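Local coordinates for protein chorismate synthase (Campylobacter jejuni, PDB 1SQ1) that probably catalyses the FMNH2-dependent elimination of phosphate from 5-enolpyruvylshikimate-3-phosphate to give chorismate, the last step of the shikimate pathway, at residues E37-E42 with R131-A136. Sequence-based numbering, arbitrary orientation.
Sequences EFLQNE and RVAGGA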
loop_
_atom_site.group_PDB
_atom_site.type_symbol
_atom_site.label_atom_id
_atom_site.label_comp_id
_atom_site.label_asym_id
_atom_site.label_seq_id
_atom_site.Cartn_x
_atom_site.Cartn_y
_atom_site.Cartn_z
ATOM N N GLU A 37 -1.298 -31.271 6.080
ATOM C CA GLU A 37 -1.334 -32.382 5.142
ATOM C C GLU A 37 -1.834 -31.838 3.821
ATOM O O GLU A 37 -1.192 -32.004 2.785
ATOM C CB GLU A 37 -2.269 -33.481 5.651
ATOM C CG GLU A 37 -2.216 -34.754 4.823
ATOM C CD GLU A 37 -2.988 -35.910 5.440
ATOM O OE1 GLU A 37 -4.222 -35.778 5.622
ATOM O OE2 GLU A 37 -2.353 -36.951 5.736
ATOM N N PHE A 38 -2.990 -31.184 3.873
ATOM C CA PHE A 38 -3.598 -30.579 2.695
ATOM C C PHE A 38 -2.575 -29.684 2.012
ATOM O O PHE A 38 -2.615 -29.493 0.796
ATOM C CB PHE A 38 -4.807 -29.750 3.111
ATOM C CG PHE A 38 -5.362 -28.893 2.017
ATOM C CD1 PHE A 38 -4.922 -27.587 1.849
ATOM C CD2 PHE A 38 -6.320 -29.400 1.144
ATOM C CE1 PHE A 38 -5.434 -26.798 0.829
ATOM C CE2 PHE A 38 -6.841 -28.621 0.118
ATOM C CZ PHE A 38 -6.398 -27.320 -0.043
ATOM N N LEU A 39 -1.666 -29.125 2.804
ATOM C CA LEU A 39 -0.621 -28.269 2.270
ATOM C C LEU A 39 0.363 -29.138 1.512
ATOM O O LEU A 39 0.605 -28.935 0.323
ATOM C CB LEU A 39 0.118 -27.553 3.399
ATOM C CG LEU A 39 1.498 -27.007 3.029
ATOM C CD1 LEU A 39 1.354 -25.796 2.121
ATOM C CD2 LEU A 39 2.247 -26.640 4.291
ATOM N N GLN A 40 0.921 -30.118 2.210
ATOM C CA GLN A 40 1.895 -31.005 1.605
ATOM C C GLN A 40 1.350 -31.710 0.371
ATOM O O GLN A 40 2.088 -31.954 -0.578
ATOM C CB GLN A 40 2.373 -32.032 2.624
ATOM C CG GLN A 40 3.563 -32.831 2.147
ATOM C CD GLN A 40 4.757 -31.951 1.825
ATOM O OE1 GLN A 40 5.290 -31.265 2.701
ATOM N NE2 GLN A 40 5.182 -31.962 0.561
ATOM N N ASN A 41 0.062 -32.038 0.375
ATOM C CA ASN A 41 -0.530 -32.710 -0.777
ATOM C C ASN A 41 -0.636 -31.798 -1.980
ATOM O O ASN A 41 -0.343 -32.202 -3.102
ATOM C CB ASN A 41 -1.920 -33.251 -0.452
ATOM C CG ASN A 41 -1.871 -34.463 0.436
ATOM O OD1 ASN A 41 -1.022 -35.339 0.260
ATOM N ND2 ASN A 41 -2.792 -34.536 1.391
ATOM N N GLU A 42 -1.066 -30.567 -1.748
ATOM C CA GLU A 42 -1.220 -29.626 -2.836
ATOM C C GLU A 42 0.119 -29.424 -3.516
ATOM O O GLU A 42 0.198 -29.375 -4.743
ATOM C CB GLU A 42 -1.752 -28.292 -2.320
ATOM C CG GLU A 42 -2.585 -27.551 -3.343
ATOM C CD GLU A 42 -3.910 -28.247 -3.631
ATOM O OE1 GLU A 42 -4.641 -27.793 -4.534
ATOM O OE2 GLU A 42 -4.229 -29.244 -2.953
ATOM N N ARG A 131 3.921 -19.973 -4.593
ATOM C CA ARG A 131 2.542 -19.584 -4.857
ATOM C C ARG A 131 1.587 -20.676 -4.405
ATOM O O ARG A 131 0.523 -20.392 -3.861
ATOM C CB ARG A 131 2.352 -19.309 -6.348
ATOM C CG ARG A 131 3.541 -18.593 -6.993
ATOM C CD ARG A 131 3.368 -18.396 -8.496
ATOM N NE ARG A 131 2.395 -17.363 -8.826
ATOM C CZ ARG A 131 2.693 -16.213 -9.418
ATOM N NH1 ARG A 131 1.734 -15.332 -9.678
ATOM N NH2 ARG A 131 3.946 -15.944 -9.757
ATOM N N VAL A 132 1.968 -21.931 -4.633
ATOM C CA VAL A 132 1.141 -23.071 -4.225
ATOM C C VAL A 132 1.078 -23.186 -2.688
ATOM O O VAL A 132 -0.012 -23.243 -2.113
ATOM C CB VAL A 132 1.682 -24.391 -4.825
ATOM C CG1 VAL A 132 0.812 -25.571 -4.397
ATOM C CG2 VAL A 132 1.707 -24.286 -6.333
ATOM N N ALA A 133 2.229 -23.216 -2.022
ATOM C CA ALA A 133 2.228 -23.297 -0.565
ATOM C C ALA A 133 1.284 -22.237 -0.003
ATOM O O ALA A 133 0.331 -22.554 0.713
ATOM C CB ALA A 133 3.627 -23.080 -0.021
ATOM N N GLY A 134 1.559 -20.978 -0.342
ATOM C CA GLY A 134 0.747 -19.867 0.127
ATOM C C GLY A 134 -0.740 -20.042 -0.129
ATOM O O GLY A 134 -1.552 -19.820 0.769
ATOM N N GLY A 135 -1.107 -20.424 -1.348
ATOM C CA GLY A 135 -2.512 -20.638 -1.657
ATOM C C GLY A 135 -3.125 -21.712 -0.760
ATOM O O GLY A 135 -4.277 -21.586 -0.318
ATOM N N ALA A 136 -2.356 -22.770 -0.495
ATOM C CA ALA A 136 -2.792 -23.874 0.364
ATOM C C ALA A 136 -3.273 -23.307 1.687
ATOM O O ALA A 136 -4.407 -23.534 2.114
ATOM C CB ALA A 136 -1.629 -24.828 0.609
#
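Ala-136 points its methyl toward helix 36-45 and meets Leu-39 there, with CD1 of Leu-39 at 3.5 Å from CB of Ala-136. The same leucine branch reaches Ala-133 one turn back along helix 128-143, its CD1 lying 4.1 Å from the Ala-133 CB, so a single methyl packs against two alanines. With CG anti to the backbone N (chi1 161°), the leucine side chain leans to the partner helix, and chi2 turns CD1, not CD2, onto the alanines. Ala-136 CB also sits 4.0 Å from Leu-39 CA, bringing this small residue right up to the backbone opposite.

Beside it, Phe-38 brings the edge of its ring to Ala-136: CE1 is 3.7 Å from the carbonyl O, which lies near the ring plane. The phenyl continues onto Ala-139 of the same helix and onto Arg-337 of helix 325-346.

Toward the other end, Val-132 lays CG1 against the backbone of helix 36-45 at Glu-42, 3.9 Å from the Glu-42 O. Its side chain and that of Glu-42 cross at about a right angle, touching through the aliphatic CG of the glutamate. The Glu-42 chain bends at chi2 (69°) and carries its carboxylate away from Val-132, OE1 forming a salt bridge with Arg-337.

Val-132 also touches Arg-46, predicted to bind NADP(+), and Val-331 of helix 325-346. With axes 9.0 Å apart at 151°, this is a roughly antiparallel helix pair in the helical layer of the beta-alpha-alpha-beta sandwich of chorismate synthases.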